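Local coordinates for antifreeze protein (PDB 3P4G) that binds ice through anchored clathrate waters as a hyperactive, calcium-dependent antifreeze protein, and so probably restrains the growth of ice crystals around its Antarctic bacterium, at residues V193-G198 against D219-A224; V172-G175 against T180-V183; D200-S205 against G210-G215; G229-G234 against V240-Q245. One frame throughout, in Å; residues are numbered along the deposited sequence.

Contact 1 of 4, residues V193-G198 against D219-A224; sequences VLLDTG and DTIIIA. With CA (calcium ion), chain M; CA (calcium ion), chain L; CA (calcium ion), chain N.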
loop_
_atom_site.group_PDB
_atom_site.type_symbol
_atom_site.label_atom_id
_atom_site.label_comp_id
_atom_site.label_asym_id
_atom_site.label_seq_id
_atom_site.Cartn_x
_atom_site.Cartn_y
_atom_site.Cartn_z
ATOM N N VAL A 193 -3.739 0.440 5.831
ATOM C CA VAL A 193 -2.756 1.130 4.961
ATOM C C VAL A 193 -2.411 2.393 5.708
ATOM O O VAL A 193 -3.273 3.245 5.902
ATOM C CB VAL A 193 -3.256 1.472 3.551
ATOM C CG1 VAL A 193 -2.206 2.377 2.771
ATOM C CG2 VAL A 193 -3.509 0.202 2.767
ATOM N N LEU A 194 -1.148 2.453 6.153
ATOM C CA LEU A 194 -0.606 3.577 6.924
ATOM C C LEU A 194 0.400 4.260 6.029
ATOM O O LEU A 194 1.431 3.664 5.683
ATOM C CB LEU A 194 0.053 2.999 8.214
ATOM C CG LEU A 194 -0.835 1.995 8.961
ATOM C CD1 LEU A 194 -0.058 1.395 10.210
ATOM C CD2 LEU A 194 -2.130 2.672 9.400
ATOM N N LEU A 195 0.087 5.488 5.610
ATOM C CA LEU A 195 0.929 6.226 4.633
ATOM C C LEU A 195 2.096 6.925 5.356
ATOM O O LEU A 195 3.158 7.223 4.755
ATOM C CB LEU A 195 0.060 7.183 3.771
ATOM C CG LEU A 195 -1.123 6.526 3.093
ATOM C CD1 LEU A 195 -2.006 7.636 2.443
ATOM C CD2 LEU A 195 -0.688 5.513 2.008
ATOM N N ASP A 196 1.898 7.134 6.657
ATOM C CA ASP A 196 2.913 7.673 7.582
ATOM C C ASP A 196 3.359 9.122 7.210
ATOM O O ASP A 196 2.623 9.858 6.536
ATOM C CB ASP A 196 4.078 6.686 7.655
ATOM C CG ASP A 196 4.775 6.695 9.038
ATOM O OD1 ASP A 196 5.284 5.673 9.476
ATOM O OD2 ASP A 196 4.751 7.725 9.716
ATOM N N THR A 197 4.555 9.525 7.611
ATOM C CA THR A 197 5.022 10.896 7.289
ATOM C C THR A 197 5.169 11.087 5.766
ATOM O O THR A 197 5.248 10.114 4.983
ATOM C CB THR A 197 6.312 11.293 8.036
ATOM O OG1 THR A 197 7.457 10.720 7.394
ATOM C CG2 THR A 197 6.268 10.875 9.540
ATOM N N GLY A 198 5.226 12.340 5.333
ATOM C CA GLY A 198 5.261 12.637 3.901
ATOM C C GLY A 198 3.888 12.999 3.354
ATOM O O GLY A 198 2.812 12.836 4.009
ATOM N N ASP A 219 -1.991 14.752 2.692
ATOM C CA ASP A 219 -2.293 13.517 1.964
ATOM C C ASP A 219 -3.595 13.549 1.183
ATOM O O ASP A 219 -4.526 14.300 1.536
ATOM C CB ASP A 219 -2.412 12.408 3.007
ATOM C CG ASP A 219 -1.174 12.339 3.904
ATOM O OD1 ASP A 219 -0.076 12.000 3.413
ATOM O OD2 ASP A 219 -1.315 12.573 5.094
ATOM N N THR A 220 -3.627 12.727 0.137
ATOM C CA THR A 220 -4.838 12.498 -0.649
ATOM C C THR A 220 -5.279 11.060 -0.478
ATOM O O THR A 220 -4.519 10.145 -0.788
ATOM C CB THR A 220 -4.571 12.774 -2.135
ATOM O OG1 THR A 220 -4.229 14.154 -2.329
ATOM C CG2 THR A 220 -5.786 12.451 -2.957
ATOM N N ILE A 221 -6.511 10.872 -0.013
ATOM C CA ILE A 221 -7.091 9.508 0.130
ATOM C C ILE A 221 -8.374 9.444 -0.639
ATOM O O ILE A 221 -9.298 10.256 -0.370
ATOM C CB ILE A 221 -7.345 9.262 1.621
ATOM C CG1 ILE A 221 -5.993 9.108 2.356
ATOM C CG2 ILE A 221 -8.221 7.999 1.838
ATOM C CD1 ILE A 221 -6.152 9.385 3.877
ATOM N N ILE A 222 -8.485 8.458 -1.533
ATOM C CA ILE A 222 -9.682 8.259 -2.327
ATOM C C ILE A 222 -10.162 6.805 -2.144
ATOM O O ILE A 222 -9.390 5.843 -2.382
ATOM C CB ILE A 222 -9.418 8.475 -3.792
ATOM C CG1 ILE A 222 -8.956 9.928 -4.048
ATOM C CG2 ILE A 222 -10.716 8.213 -4.618
ATOM C CD1 ILE A 222 -8.377 10.191 -5.472
ATOM N N ILE A 223 -11.416 6.664 -1.733
ATOM C CA ILE A 223 -12.070 5.336 -1.596
ATOM C C ILE A 223 -13.197 5.290 -2.612
ATOM O O ILE A 223 -14.191 6.050 -2.498
ATOM C CB ILE A 223 -12.626 5.050 -0.167
ATOM C CG1 ILE A 223 -11.603 5.378 0.959
ATOM C CG2 ILE A 223 -13.127 3.554 -0.054
ATOM C CD1 ILE A 223 -10.250 4.588 0.922
ATOM N N ALA A 224 -13.079 4.419 -3.618
ATOM C CA ALA A 224 -14.159 4.299 -4.656
ATOM C C ALA A 224 -15.408 3.574 -4.156
ATOM O O ALA A 224 -16.510 3.924 -4.548
ATOM C CB ALA A 224 -13.658 3.571 -5.866
HETATM CA CA CA M . 1.373 11.349 5.123
HETATM CA CA CA L . 4.858 8.373 3.595
HETATM CA CA CA N . -2.076 14.063 6.817
#
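Asp-219 and Gly-198 meet at a calcium ion, the one of chain M, that joins the turn after strand 192-194 to the start of strand 220-223. The Asp-219 side chain leaves its CB with CG anti to the carbonyl carbon and beside the backbone N (chi1 -54°), which turns the carboxylate toward the row of calcium ions. Asp-219 CB lies 4.2 Å from the calcium ion of chain N, and CG stands 3.0 Å from that of chain M. At the tip the two oxygens part: Asp-219 OD1 binds the ion of chain M at 2.3 Å, while Asp-219 OD2 binds that of chain N at 2.4 Å, making the carboxylate a bridge between consecutive metals. Gly-198 O, a ligand of the chain M ion at 2.4 Å, lies 3.1 Å from Asp-219 OD1; the two oxygens share no proton and are drawn together by the metal between them. Asp-196 O joins them, and Asp-200, Gly-214 and Thr-216 complete this site. The alternate carbonyls, Leu-195 O and Thr-197 O, bind the calcium ion of chain L instead. Within the turn, Thr-197 N donates to Asp-196 OD2 at 2.8 Å, on the anti side and 24° out of the carboxylate plane. Farther into the core, away from the ions, the contact becomes apolar, with Leu-195 CD1 at 4.3 Å from Ile-221 CG1. Carbonyls of successive turns and a bridging aspartate wrapped around stacked calcium ions are the hallmark of RTX-type repeats, here built into a right-handed calcium-binding beta-helix.

Contact 2 of 4, residues V172-G175 against T180-V183; sequences VNMG and TVEV. With CA (calcium ion), chain K; CA (calcium ion), chain L.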
loop_
_atom_site.group_PDB
_atom_site.type_symbol
_atom_site.label_atom_id
_atom_site.label_comp_id
_atom_site.label_asym_id
_atom_site.label_seq_id
_atom_site.Cartn_x
_atom_site.Cartn_y
_atom_site.Cartn_z
ATOM N N VAL A 172 -0.023 -2.612 5.723
ATOM C CA VAL A 172 0.868 -1.876 4.804
ATOM C C VAL A 172 1.322 -0.584 5.502
ATOM O O VAL A 172 0.486 0.197 6.004
ATOM C CB VAL A 172 0.114 -1.520 3.498
ATOM C CG1 VAL A 172 0.905 -0.545 2.610
ATOM C CG2 VAL A 172 -0.227 -2.768 2.722
ATOM N N ASN A 173 2.635 -0.396 5.569
ATOM C CA ASN A 173 3.211 0.810 6.127
ATOM C C ASN A 173 4.176 1.394 5.119
ATOM O O ASN A 173 5.210 0.807 4.808
ATOM C CB ASN A 173 3.971 0.562 7.381
ATOM C CG ASN A 173 4.120 1.847 8.200
ATOM O OD1 ASN A 173 4.661 2.937 7.746
ATOM N ND2 ASN A 173 3.520 1.781 9.388
ATOM N N MET A 174 3.820 2.550 4.614
ATOM C CA MET A 174 4.618 3.136 3.557
ATOM C C MET A 174 5.777 3.926 4.049
ATOM O O MET A 174 6.662 4.291 3.248
ATOM C CB MET A 174 3.716 3.983 2.647
ATOM C CG MET A 174 2.608 3.141 1.954
ATOM S SD MET A 174 3.230 1.758 0.946
ATOM C CE MET A 174 4.092 2.619 -0.410
ATOM N N GLY A 175 5.812 4.189 5.346
ATOM C CA GLY A 175 7.004 4.786 5.960
ATOM C C GLY A 175 7.194 6.256 5.565
ATOM O O GLY A 175 6.271 6.924 5.034
ATOM N N THR A 180 2.927 6.472 -2.754
ATOM C CA THR A 180 1.663 6.227 -3.513
ATOM C C THR A 180 1.274 4.793 -3.264
ATOM O O THR A 180 2.122 3.893 -3.336
ATOM C CB THR A 180 1.825 6.409 -4.997
ATOM O OG1 THR A 180 2.057 7.805 -5.224
ATOM C CG2 THR A 180 0.568 5.933 -5.759
ATOM N N VAL A 181 0.004 4.604 -2.946
ATOM C CA VAL A 181 -0.573 3.233 -2.873
ATOM C C VAL A 181 -1.823 3.235 -3.741
ATOM O O VAL A 181 -2.653 4.153 -3.676
ATOM C CB VAL A 181 -1.002 2.877 -1.444
ATOM C CG1 VAL A 181 -1.605 1.449 -1.370
ATOM C CG2 VAL A 181 0.226 2.985 -0.488
ATOM N N GLU A 182 -1.957 2.173 -4.517
ATOM C CA GLU A 182 -3.237 1.867 -5.188
ATOM C C GLU A 182 -3.635 0.427 -4.848
ATOM O O GLU A 182 -2.842 -0.524 -5.043
ATOM C CB GLU A 182 -3.055 1.999 -6.699
ATOM C CG GLU A 182 -2.714 3.466 -7.152
ATOM C CD GLU A 182 -2.405 3.618 -8.630
ATOM O OE1 GLU A 182 -2.168 2.606 -9.320
ATOM O OE2 GLU A 182 -2.343 4.782 -9.106
ATOM N N VAL A 183 -4.834 0.278 -4.308
ATOM C CA VAL A 183 -5.393 -1.058 -3.965
ATOM C C VAL A 183 -6.499 -1.329 -4.940
ATOM O O VAL A 183 -7.486 -0.574 -4.979
ATOM C CB VAL A 183 -5.958 -1.057 -2.515
ATOM C CG1 VAL A 183 -6.540 -2.443 -2.174
ATOM C CG2 VAL A 183 -4.866 -0.657 -1.459
HETATM CA CA CA K . 8.251 5.498 2.037
HETATM CA CA CA L . 4.858 8.373 3.595
#
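Met-174 lays its bent side chain against the CG2 methyl of Val-181, CG and SD both resting on that one branch. Bends at chi2 (-58°) and chi3 (-67°) fold the thioether back, so that a single methyl is met by three successive atoms of the methionine. Met-174 CG comes within 3.4 Å of Val-181 CG2, closer than carbons usually pack, and SD is 3.5 Å from the same CG2. CE runs on to 3.8 Å from Thr-180 O, beside the backbone of the opposing strand. The pair fills the interior between the two strand-bearing faces of the beta-helix, just inside the calcium-binding turn that connects strands 171-173 and 180-183; Leu-162 of the preceding coil also touches Met-174. An alanine here would remove CG, SD and CE, and would probably open a gap against Val-181 CG2 and leave that methyl poorly covered. The same residue serves the turn with its backbone: Met-174 O binds the calcium ion of chain K at 2.3 Å, and Gly-175 O binds that of chain L at 2.5 Å. An Asx turn shapes the chain there, Gly-175 N donating to a lone pair of Asn-173 OD1 at 2.9 Å, in the carbonyl plane.

Contact 3 of 4, residues D200-S205 against G210-G215; sequences DSLLVS and GEVDGG. With CA (calcium ion), chain M; CA (calcium ion), chain L; CA (calcium ion), chain N.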
loop_
_atom_site.group_PDB
_atom_site.type_symbol
_atom_site.label_atom_id
_atom_site.label_comp_id
_atom_site.label_asym_id
_atom_site.label_seq_id
_atom_site.Cartn_x
_atom_site.Cartn_y
_atom_site.Cartn_z
ATOM N N ASP A 200 1.419 11.869 1.040
ATOM C CA ASP A 200 1.111 10.571 0.422
ATOM C C ASP A 200 -0.200 10.526 -0.337
ATOM O O ASP A 200 -1.111 11.292 0.001
ATOM C CB ASP A 200 1.059 9.522 1.508
ATOM C CG ASP A 200 2.364 9.488 2.372
ATOM O OD1 ASP A 200 3.427 9.000 1.939
ATOM O OD2 ASP A 200 2.297 9.928 3.509
ATOM N N SER A 201 -0.305 9.568 -1.286
ATOM C CA SER A 201 -1.513 9.371 -2.075
ATOM C C SER A 201 -1.983 7.931 -1.934
ATOM O O SER A 201 -1.184 7.018 -2.088
ATOM C CB SER A 201 -1.238 9.671 -3.558
ATOM O OG SER A 201 -2.492 9.381 -4.210
ATOM N N LEU A 202 -3.277 7.742 -1.627
ATOM C CA LEU A 202 -3.916 6.419 -1.633
ATOM C C LEU A 202 -5.186 6.409 -2.508
ATOM O O LEU A 202 -6.056 7.286 -2.400
ATOM C CB LEU A 202 -4.256 6.015 -0.184
ATOM C CG LEU A 202 -5.147 4.766 -0.076
ATOM C CD1 LEU A 202 -4.503 3.484 -0.693
ATOM C CD2 LEU A 202 -5.544 4.502 1.371
ATOM N N LEU A 203 -5.325 5.357 -3.304
ATOM C CA LEU A 203 -6.565 5.082 -3.996
ATOM C C LEU A 203 -6.963 3.660 -3.673
ATOM O O LEU A 203 -6.169 2.735 -3.873
ATOM C CB LEU A 203 -6.356 5.183 -5.515
ATOM C CG LEU A 203 -7.529 4.656 -6.370
ATOM C CD1 LEU A 203 -8.840 5.417 -6.073
ATOM C CD2 LEU A 203 -7.227 4.726 -7.887
ATOM N N VAL A 204 -8.169 3.492 -3.131
ATOM C CA VAL A 204 -8.762 2.143 -2.900
ATOM C C VAL A 204 -9.894 2.010 -3.894
ATOM O O VAL A 204 -10.899 2.756 -3.816
ATOM C CB VAL A 204 -9.271 2.012 -1.477
ATOM C CG1 VAL A 204 -9.954 0.642 -1.274
ATOM C CG2 VAL A 204 -8.099 2.114 -0.513
ATOM N N SER A 205 -9.771 1.066 -4.838
ATOM C CA SER A 205 -10.811 0.908 -5.842
ATOM C C SER A 205 -12.035 0.085 -5.364
ATOM O O SER A 205 -13.124 0.201 -5.941
ATOM C CB SER A 205 -10.235 0.385 -7.169
ATOM O OG SER A 205 -9.413 1.403 -7.758
ATOM N N GLY A 210 -11.334 -2.081 6.654
ATOM C CA GLY A 210 -10.224 -1.932 7.660
ATOM C C GLY A 210 -9.936 -0.469 7.973
ATOM O O GLY A 210 -10.864 0.314 8.176
ATOM N N GLU A 211 -8.668 -0.087 7.990
ATOM C CA GLU A 211 -8.274 1.263 8.381
ATOM C C GLU A 211 -7.276 1.852 7.395
ATOM O O GLU A 211 -6.428 1.119 6.829
ATOM C CB GLU A 211 -7.621 1.231 9.778
ATOM C CG GLU A 211 -8.564 0.655 10.879
ATOM C CD GLU A 211 -8.078 0.982 12.261
ATOM O OE1 GLU A 211 -6.900 0.671 12.571
ATOM O OE2 GLU A 211 -8.868 1.564 13.027
ATOM N N VAL A 212 -7.334 3.172 7.271
ATOM C CA VAL A 212 -6.383 3.973 6.479
ATOM C C VAL A 212 -5.940 5.143 7.362
ATOM O O VAL A 212 -6.749 5.750 8.085
ATOM C CB VAL A 212 -7.031 4.508 5.196
ATOM C CG1 VAL A 212 -6.227 5.691 4.565
ATOM C CG2 VAL A 212 -7.294 3.378 4.201
ATOM N N ASP A 213 -4.639 5.446 7.301
ATOM C CA ASP A 213 -4.123 6.583 8.050
ATOM C C ASP A 213 -3.194 7.332 7.097
ATOM O O ASP A 213 -2.212 6.753 6.591
ATOM C CB ASP A 213 -3.334 6.083 9.268
ATOM C CG ASP A 213 -3.070 7.177 10.290
ATOM O OD1 ASP A 213 -2.873 8.344 9.910
ATOM O OD2 ASP A 213 -3.215 6.890 11.515
ATOM N N GLY A 214 -3.498 8.601 6.875
ATOM C CA GLY A 214 -2.673 9.475 5.985
ATOM C C GLY A 214 -1.356 9.829 6.675
ATOM O O GLY A 214 -0.308 10.098 6.017
ATOM N N GLY A 215 -1.385 9.851 8.018
ATOM C CA GLY A 215 -0.236 10.248 8.825
ATOM C C GLY A 215 0.023 11.742 8.693
ATOM O O GLY A 215 -0.855 12.516 8.280
HETATM CA CA CA M . 1.373 11.349 5.123
HETATM CA CA CA L . 4.858 8.373 3.595
HETATM CA CA CA N . -2.076 14.063 6.817
#
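The calcium site of the chain M ion, one of the stacked metal sites of the beta-helix, brings together Asp-200, at the start of its segment, and Gly-214, near the end of the other. Asp-200 OD2 binds this ion at 2.3 Å and Gly-214 O does so at the same length, the two oxygens standing 3.6 Å apart around it. The other carboxylate oxygen, Asp-200 OD1, binds the calcium ion of chain L, so this aspartate also spans two metals and its rotation is fixed from both ends. One residue further, Gly-215 O reaches the calcium ion of chain N at 2.5 Å. Its backbone conformation, with a positive phi of 70°, favours glycine, and Gly-215 N closes an Asx turn on Asp-213 OD1 at 2.8 Å, met on the anti side, 23° out of the carboxylate plane.

In the core, Leu-202 and Val-212 point at each other tip to tip. With CG anti to the backbone N (chi1 170°), Leu-202 aims CD2 between the two valine branches: CD2 lies 3.5 Å from Val-212 CG1, a tight approach, and the same distance from Val-212 CG2. Leu-195 and Val-181 flank Leu-202, while Ile-221 and Ile-187 border Val-212. Strand 201-204 is held between strands 180-183 and 220-223 on one face of the beta-helix, and strand 211-213 runs between 192-194 and 230-232 on the other.

Contact 4 of 4, residues G229-G234 against V240-Q245; sequences GNIQGG and VRVQSQ. With CA (calcium ion), chain N; CA (calcium ion), chain O.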
loop_
_atom_site.group_PDB
_atom_site.type_symbol
_atom_site.label_atom_id
_atom_site.label_comp_id
_atom_site.label_asym_id
_atom_site.label_seq_id
_atom_site.Cartn_x
_atom_site.Cartn_y
_atom_site.Cartn_z
ATOM N N GLY A 229 -15.034 1.119 7.726
ATOM C CA GLY A 229 -13.919 1.118 8.690
ATOM C C GLY A 229 -13.503 2.559 9.035
ATOM O O GLY A 229 -14.353 3.459 9.107
ATOM N N ASN A 230 -12.218 2.799 9.215
ATOM C CA ASN A 230 -11.784 4.094 9.733
ATOM C C ASN A 230 -10.853 4.760 8.767
ATOM O O ASN A 230 -9.995 4.110 8.193
ATOM C CB ASN A 230 -11.071 3.919 11.066
ATOM C CG ASN A 230 -11.966 3.323 12.122
ATOM O OD1 ASN A 230 -11.537 2.467 12.908
ATOM N ND2 ASN A 230 -13.206 3.753 12.152
ATOM N N ILE A 231 -10.984 6.074 8.643
ATOM C CA ILE A 231 -10.013 6.877 7.887
ATOM C C ILE A 231 -9.519 7.997 8.821
ATOM O O ILE A 231 -10.345 8.706 9.403
ATOM C CB ILE A 231 -10.649 7.547 6.635
ATOM C CG1 ILE A 231 -11.188 6.523 5.641
ATOM C CG2 ILE A 231 -9.603 8.520 5.929
ATOM C CD1 ILE A 231 -12.016 7.140 4.474
ATOM N N GLN A 232 -8.192 8.144 8.949
ATOM C CA GLN A 232 -7.586 9.275 9.646
ATOM C C GLN A 232 -6.778 10.069 8.618
ATOM O O GLN A 232 -5.942 9.481 7.943
ATOM C CB GLN A 232 -6.665 8.739 10.775
ATOM C CG GLN A 232 -5.853 9.795 11.473
ATOM C CD GLN A 232 -6.727 10.884 12.089
ATOM O OE1 GLN A 232 -6.703 12.055 11.678
ATOM N NE2 GLN A 232 -7.506 10.484 13.101
ATOM N N GLY A 233 -7.032 11.367 8.490
ATOM C CA GLY A 233 -6.245 12.195 7.561
ATOM C C GLY A 233 -4.899 12.500 8.203
ATOM O O GLY A 233 -3.896 12.707 7.470
ATOM N N GLY A 234 -4.899 12.546 9.540
ATOM C CA GLY A 234 -3.702 12.889 10.340
ATOM C C GLY A 234 -3.465 14.398 10.330
ATOM O O GLY A 234 -4.332 15.173 9.860
ATOM N N VAL A 240 -9.907 13.938 1.531
ATOM C CA VAL A 240 -10.449 12.577 1.538
ATOM C C VAL A 240 -11.674 12.586 0.660
ATOM O O VAL A 240 -12.547 13.468 0.805
ATOM C CB VAL A 240 -10.808 12.126 2.975
ATOM C CG1 VAL A 240 -11.475 10.734 2.982
ATOM C CG2 VAL A 240 -9.524 12.084 3.884
ATOM N N ARG A 241 -11.764 11.613 -0.240
ATOM C CA ARG A 241 -12.955 11.510 -1.061
ATOM C C ARG A 241 -13.480 10.068 -0.952
ATOM O O ARG A 241 -12.696 9.121 -1.097
ATOM C CB ARG A 241 -12.643 11.832 -2.504
ATOM C CG ARG A 241 -13.832 11.626 -3.484
ATOM C CD ARG A 241 -13.778 12.648 -4.578
ATOM N NE ARG A 241 -12.597 12.444 -5.397
ATOM C CZ ARG A 241 -12.536 11.550 -6.393
ATOM N NH1 ARG A 241 -13.605 10.805 -6.653
ATOM N NH2 ARG A 241 -11.404 11.377 -7.118
ATOM N N VAL A 242 -14.770 9.940 -0.681
ATOM C CA VAL A 242 -15.436 8.611 -0.623
ATOM C C VAL A 242 -16.538 8.620 -1.667
ATOM O O VAL A 242 -17.440 9.490 -1.669
ATOM C CB VAL A 242 -16.042 8.266 0.764
ATOM C CG1 VAL A 242 -16.753 6.856 0.747
ATOM C CG2 VAL A 242 -14.987 8.368 1.866
ATOM N N GLN A 243 -16.501 7.637 -2.563
ATOM C CA GLN A 243 -17.453 7.658 -3.685
ATOM C C GLN A 243 -18.719 6.827 -3.542
ATOM O O GLN A 243 -19.641 6.984 -4.350
ATOM C CB GLN A 243 -16.705 7.246 -4.967
ATOM C CG GLN A 243 -15.531 8.134 -5.273
ATOM C CD GLN A 243 -14.992 7.881 -6.650
ATOM O OE1 GLN A 243 -14.141 7.032 -6.832
ATOM N NE2 GLN A 243 -15.473 8.644 -7.640
ATOM N N SER A 244 -18.763 5.941 -2.546
ATOM C CA SER A 244 -19.949 5.124 -2.280
ATOM C C SER A 244 -20.396 5.291 -0.828
ATOM O O SER A 244 -19.904 6.177 -0.136
ATOM C CB SER A 244 -19.699 3.642 -2.632
ATOM O OG SER A 244 -19.153 3.489 -3.952
ATOM N N GLN A 245 -21.329 4.444 -0.375
ATOM C CA GLN A 245 -21.984 4.591 0.935
ATOM C C GLN A 245 -20.982 4.545 2.050
ATOM O O GLN A 245 -20.069 3.709 2.037
ATOM C CB GLN A 245 -22.993 3.466 1.162
ATOM C CG GLN A 245 -24.191 3.492 0.223
ATOM C CD GLN A 245 -24.012 2.644 -1.031
ATOM O OE1 GLN A 245 -22.896 2.520 -1.587
ATOM N NE2 GLN A 245 -25.128 2.078 -1.511
HETATM CA CA CA N . -2.076 14.063 6.817
HETATM CA CA CA O . -5.491 16.824 8.489
#
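Ile-231 sends its longer branch toward Val-240 and Val-242 because chi1 (-61°) places CG1 beside the backbone N and chi2 (172°) then extends the chain, carrying CD1 deep into the core; CG2, anti to the backbone N, takes a separate course. In Val-240 the first torsion (176°) sets CG1 anti to the backbone N and CG2 beside that nitrogen, which presents both methyls to the isoleucine. Ile-231 CD1 lies 3.9 Å from Val-240 CG1, while Ile-231 CG2 stands 4.1 Å from Val-240 CG2. The two side chains slide past one another in opposite directions. A further approach, Ile-231 CD1 to Val-242 CG2 at 4.1 Å, is less certain, since Val-242 was modelled in two conformers. Ile-221, Ile-223, Leu-208 and Ile-252 also touch Ile-231 and carry the same apolar packing into the adjoining coils. An alanine in its place would lack CG1, CG2 and CD1, and is likely to leave the Val-240 methyls without this partner and open a gap between the two strands.

Just beyond the isoleucine, the chain turns polar: Gly-233 O binds the calcium ion of chain N and Gly-234 O that of chain O, each at 2.4 Å. Across the core, however, hydrocarbon meets hydrocarbon with no hydrogen bond, so the two strands are joined here by close fit and burial, while the metals hold the turn that links them.

Overall arrangement
From the N terminus, contact 2 comes first, closing the short calcium-binding turn between strands 171-173 and 180-183. Contact 1 opens at 193-198 and closes only at 219-224, reaching into the next coil; contact 3, 200-205 with 210-215, both opens and closes within that span. Contact 4 follows in series and repeats the within-coil pairing of contact 2, so none of the four cross. All span the core between the two faces of parallel strands. Backbone hydrogen bonds such as Leu-194 N to Val-172 O, and probably Gln-232 N to Val-212 O, join successive coils, and shared calcium ions tie contacts 1, 2 and 3, then 1, 3 and 4.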